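Local coordinates for NOL1/NOP2/sun family protein (Enterococcus faecium, PDB 3M4X) that probably transfers a methyl group to a cytosine of ribosomal RNA, as an RsmF-like member of the NOL1/NOP2/Sun methyltransferase family, at residues Ala101-Gly106 with Thr121-Gln126; Glu258-Thr263 with His295-Leu300; Gln264-Gly269 with Ile283-His288. All blocks are in the same frame, centred on the assembly; numbering follows the deposited sequence.

In the fold
Interactions 2 and 3 work on one sheet, interaction 1 on a helix of the same methyltransferase domain. Strand 283-285 lies between strand 267-268, its partner in interaction 3, and strand 295-302, which interaction 2 uses; probable backbone hydrogen bonds, I285 N to H295 O and I283 N to V297 O, join the contacts, whose centres are about 10 Å apart. Interaction 3 is the buried one although farthest from the chain centre, and mixes strand pairing with a water and an arginine engaged elsewhere. Interaction 2, partly buried, combines one direct strand bond with lysine methylenes and isoleucine. Interaction 1, partly buried, its centre about 15 Å from that of interaction 2, relies on alanine, leucine and a glutamine amide.

Interaction 1. Residues Ala101-Gly106 with Thr121-Gln126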
loop_
_atom_site.group_PDB
_atom_site.type_symbol
_atom_site.label_atom_id
_atom_site.label_comp_id
_atom_site.label_asym_id
_atom_site.label_seq_id
_atom_site.Cartn_x
_atom_site.Cartn_y
_atom_site.Cartn_z
ATOM N N ALA A 101 -0.939 -4.910 11.291
ATOM C CA ALA A 101 -0.848 -3.480 11.544
ATOM C C ALA A 101 -2.148 -2.892 12.056
ATOM O O ALA A 101 -2.127 -1.987 12.886
ATOM C CB ALA A 101 -0.376 -2.739 10.290
ATOM N N ALA A 102 -3.273 -3.406 11.562
ATOM C CA ALA A 102 -4.599 -2.905 11.944
ATOM C C ALA A 102 -4.639 -1.390 12.201
ATOM O O ALA A 102 -4.939 -0.932 13.308
ATOM C CB ALA A 102 -5.134 -3.661 13.143
ATOM N N ALA A 103 -4.342 -0.620 11.162
ATOM C CA ALA A 103 -4.478 0.826 11.213
ATOM C C ALA A 103 -5.936 1.192 11.502
ATOM O O ALA A 103 -6.857 0.478 11.122
ATOM C CB ALA A 103 -4.044 1.421 9.896
ATOM N N LYS A 104 -6.143 2.319 12.166
ATOM C CA LYS A 104 -7.488 2.763 12.485
ATOM C C LYS A 104 -7.789 4.077 11.778
ATOM O O LYS A 104 -6.903 4.914 11.612
ATOM C CB LYS A 104 -7.645 2.937 13.996
ATOM C CG LYS A 104 -7.461 1.649 14.804
ATOM C CD LYS A 104 -7.276 1.957 16.291
ATOM C CE LYS A 104 -8.395 2.848 16.835
ATOM N NZ LYS A 104 -8.116 3.342 18.228
ATOM N N PRO A 105 -9.047 4.253 11.343
ATOM C CA PRO A 105 -9.500 5.537 10.809
ATOM C C PRO A 105 -9.059 6.676 11.711
ATOM O O PRO A 105 -9.312 6.626 12.923
ATOM C CB PRO A 105 -11.026 5.404 10.859
ATOM C CG PRO A 105 -11.267 3.895 10.629
ATOM C CD PRO A 105 -10.126 3.244 11.391
ATOM N N GLY A 106 -8.396 7.680 11.139
ATOM C CA GLY A 106 -8.017 8.861 11.904
ATOM C C GLY A 106 -6.592 8.861 12.447
ATOM O O GLY A 106 -6.112 9.881 12.947
ATOM N N THR A 121 -1.607 -0.109 0.862
ATOM C CA THR A 121 -2.890 -0.225 0.221
ATOM C C THR A 121 -3.863 -0.935 1.172
ATOM O O THR A 121 -5.023 -0.555 1.269
ATOM C CB THR A 121 -2.675 -0.904 -1.161
ATOM O OG1 THR A 121 -3.017 0.014 -2.213
ATOM C CG2 THR A 121 -3.421 -2.192 -1.279
ATOM N N GLN A 122 -3.383 -1.909 1.947
ATOM C CA GLN A 122 -4.263 -2.461 2.980
ATOM C C GLN A 122 -4.469 -1.511 4.172
ATOM O O GLN A 122 -5.539 -1.502 4.792
ATOM C CB GLN A 122 -3.921 -3.921 3.401
ATOM C CG GLN A 122 -2.499 -4.217 3.750
ATOM C CD GLN A 122 -2.132 -5.722 3.662
ATOM O OE1 GLN A 122 -0.979 -6.058 3.356
ATOM N NE2 GLN A 122 -3.098 -6.621 3.956
ATOM N N LEU A 123 -3.474 -0.687 4.468
ATOM C CA LEU A 123 -3.621 0.300 5.541
ATOM C C LEU A 123 -4.690 1.318 5.182
ATOM O O LEU A 123 -5.552 1.669 5.989
ATOM C CB LEU A 123 -2.297 1.029 5.780
ATOM C CG LEU A 123 -1.115 0.198 6.297
ATOM C CD1 LEU A 123 0.170 1.029 6.262
ATOM C CD2 LEU A 123 -1.393 -0.302 7.706
ATOM N N ALA A 124 -4.611 1.814 3.960
ATOM C CA ALA A 124 -5.560 2.789 3.480
ATOM C C ALA A 124 -6.981 2.218 3.494
ATOM O O ALA A 124 -7.934 2.932 3.812
ATOM C CB ALA A 124 -5.174 3.229 2.098
ATOM N N ALA A 125 -7.129 0.940 3.153
ATOM C CA ALA A 125 -8.454 0.313 3.180
ATOM C C ALA A 125 -8.955 0.331 4.609
ATOM O O ALA A 125 -10.139 0.535 4.857
ATOM C CB ALA A 125 -8.407 -1.142 2.635
ATOM N N GLN A 126 -8.035 0.124 5.552
ATOM C CA GLN A 126 -8.381 0.084 6.965
ATOM C C GLN A 126 -8.795 1.472 7.483
ATOM O O GLN A 126 -9.663 1.597 8.351
ATOM C CB GLN A 126 -7.197 -0.437 7.776
ATOM C CG GLN A 126 -6.997 -1.963 7.753
ATOM C CD GLN A 126 -5.587 -2.368 8.212
ATOM O OE1 GLN A 126 -4.710 -1.518 8.394
ATOM N NE2 GLN A 126 -5.374 -3.663 8.410
#
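L123 meets the loop with one branch of its side chain: CD2 sits 3.7 Å from CB of A101 and 3.8 Å from CB of A103. Its first bond does not aim at the loop; CG is anti to the carbonyl carbon (chi1 -65°), CD1 continues the chain (chi2 171°), and CD2, the branch turned off it, touches both methyls. A101 and A103 both point at helix 118-127, while A102 turns its methyl away as the chain leaves helix 95-101 with positive phi.

One turn later Q126 gives the polar half of the contact. Its chain stays extended beyond CG and lies alongside the loop, with CB 3.5 Å from O of A103, so the amide is delivered next to A102 and A103. OE1 accepts the backbone N-H of A103 at 2.9 Å; the bond is bent, 139° at the hydrogen, and the donor stands well above the carbonyl plane of the amide. NE2 lies 3.7 Å from CA of A102 and donates to O of G98 in helix 95-101. With both ends of the amide engaged, its rotation is fixed, and Q126 ties G98, in the last turn of helix 95-101, to A103, two residues beyond the helix. The backbone of Q126 also takes part: its O lies against CD and CG of P105, 3.5 Å from CD.

The loop runs on into strand 108-111, which precedes helix 118-127. A first strand followed by a glycine-rich loop and a helix is characteristic of the Rossmann-like methyltransferase fold, where that loop typically belongs to the S-adenosylmethionine site.

Interaction 2. Residues Glu258-Thr263 with His295-Leu300; sequences EEIPLT and HFVAKL
K299 is the centre of this contact, with I260 and E258 applied to its backbone and its methylenes. Its O accepts the N-H of E258 at 2.8 Å, and its own N is linked to the same residue through a water, which accepts from N of K299 and donates to O of E258 at 2.7 Å. A direct bond on one side and a bridged one on the other show the segments parting just beyond E258.

The lysine chain leaves with CG anti to the backbone N (chi1 -180°) and then bends at chi3 (66°), which carries CE up to the carbonyl oxygen of E259, 3.0 Å from O, with NZ at 3.2 Å from that oxygen. P261 presents its CD to NZ, crossing the lysine at about a right angle.

I260 meets the root of the same chain. Its CG1 touches CB of K299 at 3.8 Å, and the two side chains cross obliquely. CD1 reaches farther, to 3.8 Å from N of K299 and 4.3 Å from CG1 of V297, so the extended isoleucine points across at the strand, its tip reaching the backbone between V297 and K299. E258 contributes its CB, 3.4 Å from O of K299, while its carboxylate turns elsewhere: OE1 is hydrogen-bonded to the hydroxyls of T301 and T256.

Strand 295-302 has strand 228-234 as another neighbour, where K299 touches Q229 and V297 touches I231. V297 also packs on I96 and V97 of helix 95-101, whereas A298 and L300 lean on I246 and L249 of helix 243-252.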
loop_
_atom_site.group_PDB
_atom_site.type_symbol
_atom_site.label_atom_id
_atom_site.label_comp_id
_atom_site.label_asym_id
_atom_site.label_seq_id
_atom_site.Cartn_x
_atom_site.Cartn_y
_atom_site.Cartn_z
ATOM N N GLU A 258 3.837 -7.113 21.529
ATOM C CA GLU A 258 2.396 -7.159 21.649
ATOM C C GLU A 258 1.782 -8.336 20.880
ATOM O O GLU A 258 2.365 -8.863 19.917
ATOM C CB GLU A 258 1.817 -5.830 21.149
ATOM C CG GLU A 258 0.763 -5.226 22.051
ATOM C CD GLU A 258 1.336 -4.571 23.288
ATOM O OE1 GLU A 258 2.468 -4.053 23.230
ATOM O OE2 GLU A 258 0.641 -4.566 24.323
ATOM N N GLU A 259 0.592 -8.742 21.302
ATOM C CA GLU A 259 -0.118 -9.814 20.622
ATOM C C GLU A 259 -0.701 -9.335 19.306
ATOM O O GLU A 259 -1.069 -8.171 19.163
ATOM C CB GLU A 259 -1.216 -10.369 21.515
ATOM C CG GLU A 259 -0.667 -10.904 22.821
ATOM C CD GLU A 259 -1.613 -11.870 23.503
ATOM O OE1 GLU A 259 -2.847 -11.711 23.354
ATOM O OE2 GLU A 259 -1.117 -12.791 24.194
ATOM N N ILE A 260 -0.755 -10.241 18.338
ATOM C CA ILE A 260 -1.361 -9.971 17.048
ATOM C C ILE A 260 -2.547 -10.912 16.881
ATOM O O ILE A 260 -2.378 -12.054 16.462
ATOM C CB ILE A 260 -0.356 -10.217 15.917
ATOM C CG1 ILE A 260 0.848 -9.274 16.072
ATOM C CG2 ILE A 260 -1.045 -10.063 14.545
ATOM C CD1 ILE A 260 2.031 -9.574 15.149
ATOM N N PRO A 261 -3.751 -10.449 17.246
ATOM C CA PRO A 261 -4.913 -11.341 17.175
ATOM C C PRO A 261 -5.148 -11.832 15.750
ATOM O O PRO A 261 -5.129 -11.042 14.803
ATOM C CB PRO A 261 -6.075 -10.450 17.631
ATOM C CG PRO A 261 -5.425 -9.284 18.346
ATOM C CD PRO A 261 -4.113 -9.083 17.668
ATOM N N LEU A 262 -5.348 -13.134 15.597
ATOM C CA LEU A 262 -5.669 -13.713 14.295
ATOM C C LEU A 262 -6.626 -14.885 14.428
ATOM O O LEU A 262 -6.636 -15.579 15.446
ATOM C CB LEU A 262 -4.407 -14.181 13.583
ATOM C CG LEU A 262 -3.670 -13.129 12.773
ATOM C CD1 LEU A 262 -2.521 -13.791 12.051
ATOM C CD2 LEU A 262 -4.620 -12.485 11.789
ATOM N N THR A 263 -7.431 -15.093 13.392
ATOM C CA THR A 263 -8.304 -16.254 13.321
ATOM C C THR A 263 -7.493 -17.427 12.804
ATOM O O THR A 263 -7.491 -18.508 13.387
ATOM C CB THR A 263 -9.483 -16.012 12.371
ATOM O OG1 THR A 263 -10.208 -14.855 12.798
ATOM C CG2 THR A 263 -10.421 -17.230 12.351
ATOM N N HIS A 295 7.204 -15.330 5.865
ATOM C CA HIS A 295 7.228 -13.994 6.430
ATOM C C HIS A 295 7.475 -14.056 7.929
ATOM O O HIS A 295 7.191 -15.059 8.594
ATOM C CB HIS A 295 5.908 -13.269 6.136
ATOM C CG HIS A 295 6.042 -12.153 5.141
ATOM N ND1 HIS A 295 5.919 -12.348 3.779
ATOM C CD2 HIS A 295 6.302 -10.835 5.307
ATOM C CE1 HIS A 295 6.095 -11.199 3.152
ATOM N NE2 HIS A 295 6.326 -10.262 4.058
ATOM N N PHE A 296 8.032 -12.973 8.448
ATOM C CA PHE A 296 8.120 -12.748 9.877
ATOM C C PHE A 296 7.434 -11.414 10.170
ATOM O O PHE A 296 7.657 -10.444 9.455
ATOM C CB PHE A 296 9.596 -12.688 10.291
ATOM C CG PHE A 296 9.810 -12.366 11.730
ATOM C CD1 PHE A 296 9.677 -13.352 12.703
ATOM C CD2 PHE A 296 10.182 -11.082 12.119
ATOM C CE1 PHE A 296 9.897 -13.060 14.044
ATOM C CE2 PHE A 296 10.403 -10.779 13.457
ATOM C CZ PHE A 296 10.260 -11.766 14.416
ATOM N N VAL A 297 6.594 -11.369 11.199
ATOM C CA VAL A 297 5.978 -10.118 11.625
ATOM C C VAL A 297 5.948 -9.960 13.133
ATOM O O VAL A 297 5.723 -10.921 13.857
ATOM C CB VAL A 297 4.521 -9.957 11.128
ATOM C CG1 VAL A 297 4.016 -8.559 11.477
ATOM C CG2 VAL A 297 4.460 -10.143 9.654
ATOM N N ALA A 298 6.147 -8.729 13.597
ATOM C CA ALA A 298 6.076 -8.419 15.017
ATOM C C ALA A 298 5.373 -7.076 15.236
ATOM O O ALA A 298 5.530 -6.138 14.442
ATOM C CB ALA A 298 7.487 -8.404 15.622
ATOM N N LYS A 299 4.576 -6.986 16.293
ATOM C CA LYS A 299 3.950 -5.712 16.661
ATOM C C LYS A 299 4.433 -5.269 18.040
ATOM O O LYS A 299 4.396 -6.043 18.986
ATOM C CB LYS A 299 2.424 -5.815 16.658
ATOM C CG LYS A 299 1.728 -4.515 17.035
ATOM C CD LYS A 299 0.218 -4.572 16.772
ATOM C CE LYS A 299 -0.448 -5.577 17.691
ATOM N NZ LYS A 299 -1.934 -5.502 17.679
ATOM N N LEU A 300 4.878 -4.023 18.151
ATOM C CA LEU A 300 5.382 -3.497 19.417
ATOM C C LEU A 300 4.740 -2.169 19.758
ATOM O O LEU A 300 4.317 -1.436 18.869
ATOM C CB LEU A 300 6.906 -3.311 19.353
ATOM C CG LEU A 300 7.656 -4.609 19.039
ATOM C CD1 LEU A 300 8.102 -4.636 17.572
ATOM C CD2 LEU A 300 8.845 -4.784 19.988
HETATM O O HOH W 1 4.232 -9.279 17.954
#

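Interaction 3. Residues Gln264-Gly269 with Ile283-His288; sequences QSVSSG and IRIWPH
In the short antiparallel pairing of strands 267-268 and 283-285, S267 and R284 form the hydrogen-bonded pair and S268 and I283 the non-hydrogen-bonded one. N of R284 donates to O of S267 at 2.9 Å, with 158° at the hydrogen; S268 and I283 have their CA atoms 4.3 Å apart and send their side chains in diverging directions.

R284 stretches from CG to NE along S268, its CD 3.5 Å from O of S268. Beyond that, NE makes a salt bridge with E243 and NH2 bonds O of F237, so the guanidinium is held from outside the pair. This two-strand unit continues the main sheet of the methyltransferase domain, since I283 and I285 bond on their other edge to V297 and H295 of strand 295-302.

S267 keeps OG anti to its carbonyl carbon (chi1 -58°), in the plane of the W286 ring at its edge, 3.4 Å from CD1; that hydroxyl is hydrogen-bonded to D290. In the same ring plane, NE1 of W286 donates at 3.0 Å to a water that in turn donates to O of S268. Toward the Q264 end, CG2 of V266 meets CG2 of I283 at 4.0 Å.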
loop_
_atom_site.group_PDB
_atom_site.type_symbol
_atom_site.label_atom_id
_atom_site.label_comp_id
_atom_site.label_asym_id
_atom_site.label_seq_id
_atom_site.Cartn_x
_atom_site.Cartn_y
_atom_site.Cartn_z
ATOM N N GLN A 264 -6.794 -17.193 11.701
ATOM C CA GLN A 264 -5.916 -18.194 11.120
ATOM C C GLN A 264 -4.739 -18.501 12.053
ATOM O O GLN A 264 -3.983 -17.603 12.434
ATOM C CB GLN A 264 -5.413 -17.707 9.759
ATOM C CG GLN A 264 -4.547 -18.709 9.013
ATOM C CD GLN A 264 -5.314 -19.943 8.580
ATOM O OE1 GLN A 264 -6.547 -19.940 8.526
ATOM N NE2 GLN A 264 -4.584 -21.009 8.264
ATOM N N SER A 265 -4.586 -19.764 12.434
ATOM C CA SER A 265 -3.442 -20.151 13.254
ATOM C C SER A 265 -2.173 -20.108 12.419
ATOM O O SER A 265 -2.206 -20.307 11.201
ATOM C CB SER A 265 -3.636 -21.537 13.860
ATOM O OG SER A 265 -4.366 -21.453 15.067
ATOM N N VAL A 266 -1.055 -19.840 13.075
ATOM C CA VAL A 266 0.204 -19.658 12.376
ATOM C C VAL A 266 1.323 -20.106 13.267
ATOM O O VAL A 266 1.113 -20.365 14.450
ATOM C CB VAL A 266 0.445 -18.174 12.022
ATOM C CG1 VAL A 266 -0.232 -17.818 10.719
ATOM C CG2 VAL A 266 -0.028 -17.265 13.159
ATOM N N SER A 267 2.518 -20.192 12.697
ATOM C CA SER A 267 3.718 -20.445 13.480
ATOM C C SER A 267 4.132 -19.173 14.227
ATOM O O SER A 267 3.635 -18.077 13.951
ATOM C CB SER A 267 4.854 -20.929 12.583
ATOM O OG SER A 267 4.479 -22.103 11.888
ATOM N N SER A 268 5.058 -19.322 15.159
ATOM C CA SER A 268 5.413 -18.228 16.037
ATOM C C SER A 268 6.918 -18.022 16.044
ATOM O O SER A 268 7.668 -18.910 15.656
ATOM C CB SER A 268 4.923 -18.540 17.443
ATOM O OG SER A 268 5.975 -19.089 18.208
ATOM N N GLY A 269 7.368 -16.847 16.466
ATOM C CA GLY A 269 8.788 -16.635 16.681
ATOM C C GLY A 269 9.297 -17.620 17.730
ATOM O O GLY A 269 8.530 -18.105 18.562
ATOM N N ILE A 283 5.142 -13.640 14.853
ATOM C CA ILE A 283 4.515 -14.581 13.927
ATOM C C ILE A 283 5.477 -15.034 12.856
ATOM O O ILE A 283 6.130 -14.216 12.213
ATOM C CB ILE A 283 3.347 -13.929 13.178
ATOM C CG1 ILE A 283 2.164 -13.664 14.107
ATOM C CG2 ILE A 283 2.930 -14.779 11.981
ATOM C CD1 ILE A 283 1.029 -12.919 13.398
ATOM N N ARG A 284 5.546 -16.341 12.658
ATOM C CA ARG A 284 6.304 -16.891 11.549
ATOM C C ARG A 284 5.384 -17.597 10.572
ATOM O O ARG A 284 4.422 -18.253 10.959
ATOM C CB ARG A 284 7.403 -17.846 12.032
ATOM C CG ARG A 284 8.717 -17.140 12.352
ATOM C CD ARG A 284 9.748 -18.115 12.913
ATOM N NE ARG A 284 11.053 -17.493 13.112
ATOM C CZ ARG A 284 11.993 -17.383 12.172
ATOM N NH1 ARG A 284 11.789 -17.857 10.946
ATOM N NH2 ARG A 284 13.145 -16.793 12.461
ATOM N N ILE A 285 5.692 -17.454 9.295
ATOM C CA ILE A 285 4.994 -18.208 8.276
ATOM C C ILE A 285 6.018 -19.076 7.550
ATOM O O ILE A 285 6.947 -18.565 6.924
ATOM C CB ILE A 285 4.222 -17.270 7.316
ATOM C CG1 ILE A 285 3.100 -16.567 8.082
ATOM C CG2 ILE A 285 3.641 -18.055 6.146
ATOM C CD1 ILE A 285 2.365 -15.545 7.291
ATOM N N TRP A 286 5.865 -20.388 7.689
ATOM C CA TRP A 286 6.768 -21.355 7.069
ATOM C C TRP A 286 6.049 -22.011 5.888
ATOM O O TRP A 286 4.892 -22.414 6.013
ATOM C CB TRP A 286 7.167 -22.441 8.068
ATOM C CG TRP A 286 8.025 -22.016 9.260
ATOM C CD1 TRP A 286 7.604 -21.823 10.548
ATOM C CD2 TRP A 286 9.449 -21.807 9.270
ATOM N NE1 TRP A 286 8.670 -21.481 11.351
ATOM C CE2 TRP A 286 9.813 -21.470 10.593
ATOM C CE3 TRP A 286 10.447 -21.867 8.292
ATOM C CZ2 TRP A 286 11.132 -21.186 10.958
ATOM C CZ3 TRP A 286 11.756 -21.583 8.656
ATOM C CH2 TRP A 286 12.088 -21.250 9.979
ATOM N N PRO A 287 6.731 -22.122 4.739
ATOM C CA PRO A 287 6.110 -22.639 3.507
ATOM C C PRO A 287 5.701 -24.113 3.624
ATOM O O PRO A 287 4.767 -24.560 2.968
ATOM C CB PRO A 287 7.218 -22.490 2.455
ATOM C CG PRO A 287 8.302 -21.669 3.096
ATOM C CD PRO A 287 8.161 -21.824 4.569
ATOM N N HIS A 288 6.405 -24.872 4.449
ATOM C CA HIS A 288 6.095 -26.285 4.591
ATOM C C HIS A 288 4.965 -26.537 5.590
ATOM O O HIS A 288 4.491 -27.662 5.726
ATOM C CB HIS A 288 7.348 -27.061 4.997
ATOM C CG HIS A 288 7.898 -26.675 6.336
ATOM N ND1 HIS A 288 8.537 -25.472 6.563
ATOM C CD2 HIS A 288 7.916 -27.339 7.515
ATOM C CE1 HIS A 288 8.919 -25.413 7.826
ATOM N NE2 HIS A 288 8.557 -26.532 8.425
HETATM O O HOH W 2 8.410 -21.268 14.310
#